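Local coordinates for collagen adhesin protein (Enterococcus faecalis, PDB 2Z1P) that probably binds collagen at the bacterial surface, its paired immunoglobulin-like domains closing around the ligand as in the Collagen Hug model, at residues Ala193-Ser198 with Asp240-Phe245; Gln201-Ser206 with Arg258-Ile263. One frame throughout, in Å; residues are numbered along the deposited sequence.

Interaction 1: residues Ala193-Ser198 with Asp240-Phe245; sequences ADRQGS and DFNLRF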
ATOM      1  N   ALA A 193      -7.075  17.112  13.814  1.00 37.90           N
ATOM      2  CA  ALA A 193      -5.713  17.593  13.688  1.00 37.90           C
ATOM      3  C   ALA A 193      -4.943  16.398  13.128  1.00 37.90           C
ATOM      4  O   ALA A 193      -4.792  15.379  13.798  1.00 37.90           O
ATOM      5  CB  ALA A 193      -5.180  17.995  15.040  1.00 38.80           C
ATOM      6  N   ASP A 194      -4.475  16.501  11.894  1.00 34.82           N
ATOM      7  CA  ASP A 194      -3.772  15.379  11.309  1.00 34.82           C
ATOM      8  C   ASP A 194      -2.286  15.650  11.139  1.00 34.82           C
ATOM      9  O   ASP A 194      -1.874  16.686  10.615  1.00 34.82           O
ATOM     10  CB  ASP A 194      -4.415  15.013   9.966  1.00 45.90           C
ATOM     11  CG  ASP A 194      -4.015  13.622   9.478  1.00 45.90           C
ATOM     12  OD1 ASP A 194      -2.801  13.373   9.319  1.00 45.90           O
ATOM     13  OD2 ASP A 194      -4.910  12.781   9.242  1.00 45.90           O
ATOM     14  N   ARG A 195      -1.495  14.697  11.613  1.00 40.99           N
ATOM     15  CA  ARG A 195      -0.052  14.758  11.549  1.00 40.99           C
ATOM     16  C   ARG A 195       0.361  13.462  10.852  1.00 40.99           C
ATOM     17  O   ARG A 195       0.292  12.384  11.438  1.00 40.99           O
ATOM     18  CB  ARG A 195       0.524  14.840  12.972  1.00 94.93           C
ATOM     19  CG  ARG A 195       0.076  16.067  13.760  1.00 94.93           C
ATOM     20  CD  ARG A 195       0.674  17.375  13.252  1.00 94.93           C
ATOM     21  NE  ARG A 195       0.242  18.493  14.096  1.00 94.93           N
ATOM     22  CZ  ARG A 195      -0.983  19.027  14.065  1.00 94.93           C
ATOM     23  NH1 ARG A 195      -1.917  18.540  13.237  1.00 94.93           N
ATOM     24  NH2 ARG A 195      -1.259  20.104  14.800  1.00 94.93           N
ATOM     25  N   GLN A 196       0.758  13.569   9.589  1.00 42.90           N
ATOM     26  CA  GLN A 196       1.154  12.396   8.817  1.00 42.90           C
ATOM     27  C   GLN A 196       2.489  11.838   9.264  1.00 42.90           C
ATOM     28  O   GLN A 196       3.367  12.576   9.710  1.00 42.90           O
ATOM     29  CB  GLN A 196       1.234  12.732   7.339  1.00 48.59           C
ATOM     30  CG  GLN A 196       1.206  11.526   6.451  1.00 48.59           C
ATOM     31  CD  GLN A 196       0.835  11.897   5.042  1.00 48.59           C
ATOM     32  OE1 GLN A 196       1.654  12.420   4.289  1.00 48.59           O
ATOM     33  NE2 GLN A 196      -0.416  11.652   4.683  1.00 48.59           N
ATOM     34  N   GLY A 197       2.640  10.526   9.141  1.00 46.30           N
ATOM     35  CA  GLY A 197       3.880   9.895   9.551  1.00 46.30           C
ATOM     36  C   GLY A 197       4.972  10.154   8.545  1.00 46.30           C
ATOM     37  O   GLY A 197       4.733  10.823   7.543  1.00 46.30           O
ATOM     38  N   SER A 198       6.158   9.609   8.792  1.00 54.98           N
ATOM     39  CA  SER A 198       7.296   9.807   7.897  1.00 54.98           C
ATOM     40  C   SER A 198       7.240   9.015   6.599  1.00 54.98           C
ATOM     41  O   SER A 198       6.446   8.077   6.446  1.00 54.98           O
ATOM     42  CB  SER A 198       8.603   9.478   8.624  1.00 57.35           C
ATOM     43  OG  SER A 198       8.630   8.127   9.051  1.00 57.35           O
ATOM     44  N   ASP A 240       1.061  18.008   7.334  1.00 52.00           N
ATOM     45  CA  ASP A 240       0.188  18.192   8.492  1.00 52.00           C
ATOM     46  C   ASP A 240      -0.976  19.115   8.158  1.00 52.00           C
ATOM     47  O   ASP A 240      -0.798  20.143   7.504  1.00 52.00           O
ATOM     48  CB  ASP A 240       0.966  18.798   9.658  1.00 57.70           C
ATOM     49  CG  ASP A 240       1.911  17.812  10.309  1.00 57.70           C
ATOM     50  OD1 ASP A 240       2.745  18.254  11.133  1.00 57.70           O
ATOM     51  OD2 ASP A 240       1.820  16.605  10.012  1.00 57.70           O
ATOM     52  N   PHE A 241      -2.171  18.746   8.605  1.00 46.76           N
ATOM     53  CA  PHE A 241      -3.333  19.578   8.361  1.00 46.76           C
ATOM     54  C   PHE A 241      -4.357  19.484   9.479  1.00 46.76           C
ATOM     55  O   PHE A 241      -4.295  18.588  10.322  1.00 46.76           O
ATOM     56  CB  PHE A 241      -3.966  19.249   6.994  1.00 34.90           C
ATOM     57  CG  PHE A 241      -4.542  17.843   6.870  1.00 34.90           C
ATOM     58  CD1 PHE A 241      -5.910  17.609   7.060  1.00 34.90           C
ATOM     59  CD2 PHE A 241      -3.726  16.763   6.515  1.00 34.90           C
ATOM     60  CE1 PHE A 241      -6.459  16.331   6.896  1.00 34.90           C
ATOM     61  CE2 PHE A 241      -4.269  15.482   6.349  1.00 34.90           C
ATOM     62  CZ  PHE A 241      -5.640  15.270   6.542  1.00 34.90           C
ATOM     63  N   ASN A 242      -5.259  20.458   9.506  1.00 40.31           N
ATOM     64  CA  ASN A 242      -6.336  20.521  10.487  1.00 40.31           C
ATOM     65  C   ASN A 242      -7.632  20.545   9.679  1.00 40.31           C
ATOM     66  O   ASN A 242      -7.796  21.367   8.782  1.00 40.31           O
ATOM     67  CB  ASN A 242      -6.235  21.790  11.344  1.00 45.23           C
ATOM     68  CG  ASN A 242      -4.922  21.890  12.092  1.00 45.23           C
ATOM     69  OD1 ASN A 242      -4.466  20.928  12.708  1.00 45.23           O
ATOM     70  ND2 ASN A 242      -4.314  23.064  12.054  1.00 45.23           N
ATOM     71  N   LEU A 243      -8.547  19.636   9.984  1.00 46.06           N
ATOM     72  CA  LEU A 243      -9.788  19.576   9.243  1.00 46.06           C
ATOM     73  C   LEU A 243     -10.994  19.853  10.122  1.00 46.06           C
ATOM     74  O   LEU A 243     -11.199  19.200  11.154  1.00 46.06           O
ATOM     75  CB  LEU A 243      -9.919  18.207   8.586  1.00 35.37           C
ATOM     76  CG  LEU A 243     -11.168  17.995   7.735  1.00 35.37           C
ATOM     77  CD1 LEU A 243     -11.302  19.119   6.716  1.00 35.37           C
ATOM     78  CD2 LEU A 243     -11.073  16.641   7.048  1.00 35.37           C
ATOM     79  N   ARG A 244     -11.796  20.828   9.717  1.00 39.49           N
ATOM     80  CA  ARG A 244     -12.972  21.172  10.494  1.00 39.49           C
ATOM     81  C   ARG A 244     -14.236  21.106   9.674  1.00 39.49           C
ATOM     82  O   ARG A 244     -14.309  21.634   8.568  1.00 39.49           O
ATOM     83  CB  ARG A 244     -12.832  22.570  11.092  1.00 57.67           C
ATOM     84  CG  ARG A 244     -14.077  23.050  11.812  1.00 57.67           C
ATOM     85  CD  ARG A 244     -13.914  24.490  12.264  1.00 57.67           C
ATOM     86  NE  ARG A 244     -12.937  24.621  13.340  1.00 57.67           N
ATOM     87  CZ  ARG A 244     -13.197  24.351  14.616  1.00 57.67           C
ATOM     88  NH1 ARG A 244     -14.407  23.942  14.975  1.00 57.67           N
ATOM     89  NH2 ARG A 244     -12.251  24.479  15.539  1.00 57.67           N
ATOM     90  N   PHE A 245     -15.229  20.432  10.236  1.00 34.39           N
ATOM     91  CA  PHE A 245     -16.540  20.292   9.616  1.00 34.39           C
ATOM     92  C   PHE A 245     -17.452  21.156  10.480  1.00 34.39           C
ATOM     93  O   PHE A 245     -17.477  20.997  11.699  1.00 34.39           O
ATOM     94  CB  PHE A 245     -17.018  18.833   9.679  1.00 35.66           C
ATOM     95  CG  PHE A 245     -16.160  17.870   8.910  1.00 35.66           C
ATOM     96  CD1 PHE A 245     -16.466  17.550   7.597  1.00 35.66           C
ATOM     97  CD2 PHE A 245     -15.059  17.261   9.509  1.00 35.66           C
ATOM     98  CE1 PHE A 245     -15.697  16.629   6.882  1.00 35.66           C
ATOM     99  CE2 PHE A 245     -14.284  16.342   8.806  1.00 35.66           C
ATOM    100  CZ  PHE A 245     -14.609  16.025   7.484  1.00 35.66           C
TER
HETATM  101  O   HOH W   1       3.207  19.203  14.224  1.00 52.19           O
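D194 lies over the ring of F241 across two antiparallel strands. D194 CB sits over the centre of the ring face, 3.7 Å from the centroid of F241, in a CH-pi contact. D194 CG is anti to the backbone N (chi1 -163°) and comes within 3.6 Å of F241 CE2. The carboxylate runs nearly parallel to the ring, the planes 10° apart, but is displaced beyond its CE2–CZ edge. At the tip, D194 OD1 has a firm partner, a hydrogen bond to N275, while OD2 has only a long, weak ion pair with K162. The backbones hold this pair in register: D194 N bonds to F241 O at 2.6 Å, and F241 N to D194 O at 2.9 Å. R195 and D240 form the next pair, on the other face of the sheet. The R195 chain bends at chi2 and carries R195 CD to 3.1 Å from D240 OD1. R195 NE is 3.9 Å from D240 OD1, which lies well out of the guanidinium plane, so this long salt bridge is one of charge alone. A water bridges the same two atoms, its bond to NE being weak. D240 OD2 takes a weak bond from Q196 N. The contact is typical of neighbouring antiparallel strands in a beta sandwich, with F241 turned to the aromatic core and the R195–D240 pair on the outer face.

Interaction 2: residues Gln201-Ser206 with Arg258-Ile263; sequences QLNKES and RYTSTI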
ATOM      1  N   GLN A 201       4.570  12.170   1.203  1.00 43.25           N
ATOM      2  CA  GLN A 201       4.434  13.512   0.648  1.00 43.25           C
ATOM      3  C   GLN A 201       2.972  13.850   0.438  1.00 43.25           C
ATOM      4  O   GLN A 201       2.362  13.405  -0.528  1.00 43.25           O
ATOM      5  CB  GLN A 201       5.165  13.612  -0.692  1.00 86.58           C
ATOM      6  CG  GLN A 201       6.483  14.348  -0.598  1.00 86.58           C
ATOM      7  CD  GLN A 201       6.317  15.784  -0.106  1.00 86.58           C
ATOM      8  OE1 GLN A 201       7.254  16.374   0.430  1.00 86.58           O
ATOM      9  NE2 GLN A 201       5.125  16.353  -0.298  1.00 86.58           N
ATOM     10  N   LEU A 202       2.413  14.646   1.334  1.00 42.73           N
ATOM     11  CA  LEU A 202       1.008  15.008   1.228  1.00 42.73           C
ATOM     12  C   LEU A 202       0.656  15.652  -0.110  1.00 42.73           C
ATOM     13  O   LEU A 202       1.251  16.656  -0.492  1.00 42.73           O
ATOM     14  CB  LEU A 202       0.625  15.953   2.367  1.00 47.58           C
ATOM     15  CG  LEU A 202      -0.845  16.364   2.430  1.00 47.58           C
ATOM     16  CD1 LEU A 202      -1.719  15.141   2.644  1.00 47.58           C
ATOM     17  CD2 LEU A 202      -1.037  17.354   3.557  1.00 47.58           C
ATOM     18  N   ASN A 203      -0.315  15.067  -0.811  1.00 55.23           N
ATOM     19  CA  ASN A 203      -0.768  15.572  -2.110  1.00 55.23           C
ATOM     20  C   ASN A 203      -1.926  16.537  -1.881  1.00 55.23           C
ATOM     21  O   ASN A 203      -3.100  16.189  -2.026  1.00 55.23           O
ATOM     22  CB  ASN A 203      -1.216  14.414  -3.004  1.00 68.66           C
ATOM     23  CG  ASN A 203      -0.116  13.381  -3.223  1.00 68.66           C
ATOM     24  OD1 ASN A 203      -0.337  12.339  -3.844  1.00 68.66           O
ATOM     25  ND2 ASN A 203       1.078  13.670  -2.714  1.00 68.66           N
ATOM     26  N   LYS A 204      -1.571  17.763  -1.527  1.00 46.93           N
ATOM     27  CA  LYS A 204      -2.538  18.804  -1.229  1.00 46.93           C
ATOM     28  C   LYS A 204      -3.760  18.932  -2.129  1.00 46.93           C
ATOM     29  O   LYS A 204      -4.794  19.418  -1.682  1.00 46.93           O
ATOM     30  CB  LYS A 204      -1.836  20.166  -1.155  1.00 68.58           C
ATOM     31  CG  LYS A 204      -0.673  20.254  -0.149  1.00 68.58           C
ATOM     32  CD  LYS A 204      -0.237  21.712   0.076  1.00 68.58           C
ATOM     33  CE  LYS A 204       1.163  21.804   0.662  1.00 68.58           C
ATOM     34  NZ  LYS A 204       1.333  20.917   1.848  1.00 68.58           N
ATOM     35  N   GLU A 205      -3.679  18.513  -3.385  1.00 50.41           N
ATOM     36  CA  GLU A 205      -4.855  18.676  -4.230  1.00 50.41           C
ATOM     37  C   GLU A 205      -5.572  17.378  -4.584  1.00 50.41           C
ATOM     38  O   GLU A 205      -6.322  17.314  -5.565  1.00 50.41           O
ATOM     39  CB  GLU A 205      -4.488  19.441  -5.507  1.00 67.40           C
ATOM     40  CG  GLU A 205      -5.654  20.254  -6.082  1.00 67.40           C
ATOM     41  CD  GLU A 205      -5.225  21.225  -7.173  1.00 67.40           C
ATOM     42  OE1 GLU A 205      -4.271  22.002  -6.948  1.00 67.40           O
ATOM     43  OE2 GLU A 205      -5.849  21.220  -8.254  1.00 67.40           O
ATOM     44  N   SER A 206      -5.365  16.348  -3.770  1.00 46.17           N
ATOM     45  CA  SER A 206      -5.998  15.066  -4.023  1.00 46.17           C
ATOM     46  C   SER A 206      -7.104  14.792  -3.023  1.00 46.17           C
ATOM     47  O   SER A 206      -7.537  13.651  -2.885  1.00 46.17           O
ATOM     48  CB  SER A 206      -4.970  13.953  -3.937  1.00 52.86           C
ATOM     49  OG  SER A 206      -4.487  13.863  -2.612  1.00 52.86           O
ATOM     50  N   ARG A 258     -11.269  11.365   1.186  1.00 40.69           N
ATOM     51  CA  ARG A 258     -10.293  10.597   0.437  1.00 40.69           C
ATOM     52  C   ARG A 258      -9.164  11.508  -0.003  1.00 40.69           C
ATOM     53  O   ARG A 258      -9.398  12.613  -0.487  1.00 40.69           O
ATOM     54  CB  ARG A 258     -10.912   9.977  -0.821  1.00 68.21           C
ATOM     55  CG  ARG A 258     -12.105   9.064  -0.598  1.00 68.21           C
ATOM     56  CD  ARG A 258     -12.557   8.406  -1.917  1.00 68.21           C
ATOM     57  NE  ARG A 258     -13.795   7.648  -1.751  1.00 68.21           N
ATOM     58  CZ  ARG A 258     -14.966   8.199  -1.457  1.00 68.21           C
ATOM     59  NH1 ARG A 258     -15.063   9.517  -1.308  1.00 68.21           N
ATOM     60  NH2 ARG A 258     -16.033   7.433  -1.278  1.00 68.21           N
ATOM     61  N   TYR A 259      -7.937  11.047   0.163  1.00 37.75           N
ATOM     62  CA  TYR A 259      -6.793  11.822  -0.266  1.00 37.75           C
ATOM     63  C   TYR A 259      -5.618  10.872  -0.323  1.00 37.75           C
ATOM     64  O   TYR A 259      -5.687   9.777   0.240  1.00 37.75           O
ATOM     65  CB  TYR A 259      -6.536  12.978   0.700  1.00 41.35           C
ATOM     66  CG  TYR A 259      -5.988  12.591   2.046  1.00 41.35           C
ATOM     67  CD1 TYR A 259      -4.633  12.331   2.218  1.00 41.35           C
ATOM     68  CD2 TYR A 259      -6.816  12.538   3.166  1.00 41.35           C
ATOM     69  CE1 TYR A 259      -4.111  12.044   3.468  1.00 41.35           C
ATOM     70  CE2 TYR A 259      -6.301  12.249   4.426  1.00 41.35           C
ATOM     71  CZ  TYR A 259      -4.951  12.008   4.561  1.00 41.35           C
ATOM     72  OH  TYR A 259      -4.434  11.764   5.796  1.00 41.35           O
ATOM     73  N   THR A 260      -4.552  11.286  -1.013  1.00 45.48           N
ATOM     74  CA  THR A 260      -3.351  10.468  -1.175  1.00 45.48           C
ATOM     75  C   THR A 260      -2.022  11.140  -0.824  1.00 45.48           C
ATOM     76  O   THR A 260      -1.904  12.363  -0.769  1.00 45.48           O
ATOM     77  CB  THR A 260      -3.223   9.961  -2.619  1.00 36.39           C
ATOM     78  OG1 THR A 260      -3.326  11.069  -3.517  1.00 36.39           O
ATOM     79  CG2 THR A 260      -4.307   8.966  -2.940  1.00 36.39           C
ATOM     80  N   SER A 261      -1.024  10.299  -0.589  1.00 46.06           N
ATOM     81  CA  SER A 261       0.324  10.731  -0.279  1.00 46.06           C
ATOM     82  C   SER A 261       1.245   9.891  -1.133  1.00 46.06           C
ATOM     83  O   SER A 261       0.969   8.722  -1.403  1.00 46.06           O
ATOM     84  CB  SER A 261       0.651  10.493   1.186  1.00 49.01           C
ATOM     85  OG  SER A 261      -0.131  11.343   1.990  1.00 49.01           O
ATOM     86  N   THR A 262       2.343  10.496  -1.555  1.00 58.85           N
ATOM     87  CA  THR A 262       3.314   9.816  -2.390  1.00 58.85           C
ATOM     88  C   THR A 262       4.501   9.352  -1.560  1.00 58.85           C
ATOM     89  O   THR A 262       4.981  10.074  -0.682  1.00 58.85           O
ATOM     90  CB  THR A 262       3.787  10.747  -3.526  1.00 51.91           C
ATOM     91  OG1 THR A 262       3.863  12.096  -3.041  1.00 51.91           O
ATOM     92  CG2 THR A 262       2.816  10.689  -4.701  1.00 51.91           C
ATOM     93  N   ILE A 263       4.953   8.134  -1.831  1.00 60.77           N
ATOM     94  CA  ILE A 263       6.080   7.547  -1.114  1.00 60.77           C
ATOM     95  C   ILE A 263       7.423   8.124  -1.590  1.00 60.77           C
ATOM     96  O   ILE A 263       7.735   8.078  -2.782  1.00 60.77           O
ATOM     97  CB  ILE A 263       6.079   6.018  -1.294  1.00 49.91           C
ATOM     98  CG1 ILE A 263       4.734   5.433  -0.832  1.00 49.91           C
ATOM     99  CG2 ILE A 263       7.208   5.415  -0.502  1.00 49.91           C
ATOM    100  CD1 ILE A 263       4.608   3.936  -1.019  1.00 49.91           C
TER
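T262 grips Q201 O twice at the regular end of the contact. T262 N reaches Q201 O from above the carbonyl plane at 3.1 Å, and T262 OG1 meets Q201 O in that plane, on a lone pair, at 3.2 Å. Q201 N bonds in return to T262 O at 2.8 Å. Residues N203 to S206 form a type I turn. N203 N still reaches T260 O, and S206 closes the turn against T260. S206 OG sits between its own backbone N and carbonyl carbon (chi1 65°), which sets it between N203 O and T260 N. S206 OG gives its proton to N203 O at 2.8 Å. T260 N donates to S206 OG at 3.0 Å in a nearly straight bond (169°). N203 O also accepts S206 N. T260 OG1 stands between S206 OG at 3.2 Å and N203 OD1 at 3.3 Å, and its proton could go to either. On the other face, the L202 and Y259 side chains cross at about a right angle, with L202 CD1 against Y259 CE1, while the Y259 ring stacks on F207. This is an antiparallel strand pair interrupted by a beta turn, whose serine hydroxyl stands in for a backbone acceptor, within the sandwich of the collagen-binding domain.

Overall arrangement
Both interactions lie in the collagen-binding domain, with centres about 12 Å apart. Interaction 1 joins strands 190-196 and 240-245 of one five-stranded antiparallel sheet. Interaction 2 joins strands 200-212 and 254-263 of the other. The segments alternate along the chain: 193-198, 201-206, 240-245, 258-263. The chain therefore passes between the two sheets three times over these four segments, as in a beta sandwich. The sheets meet directly at Q196 NE2 and S261 OG, 2.7 Å apart in a probable hydrogen bond. The rings of F241 and Y259 also meet edge-to-face. The two contacts thus belong to one core, within one of the two domains in this fragment of the adhesin.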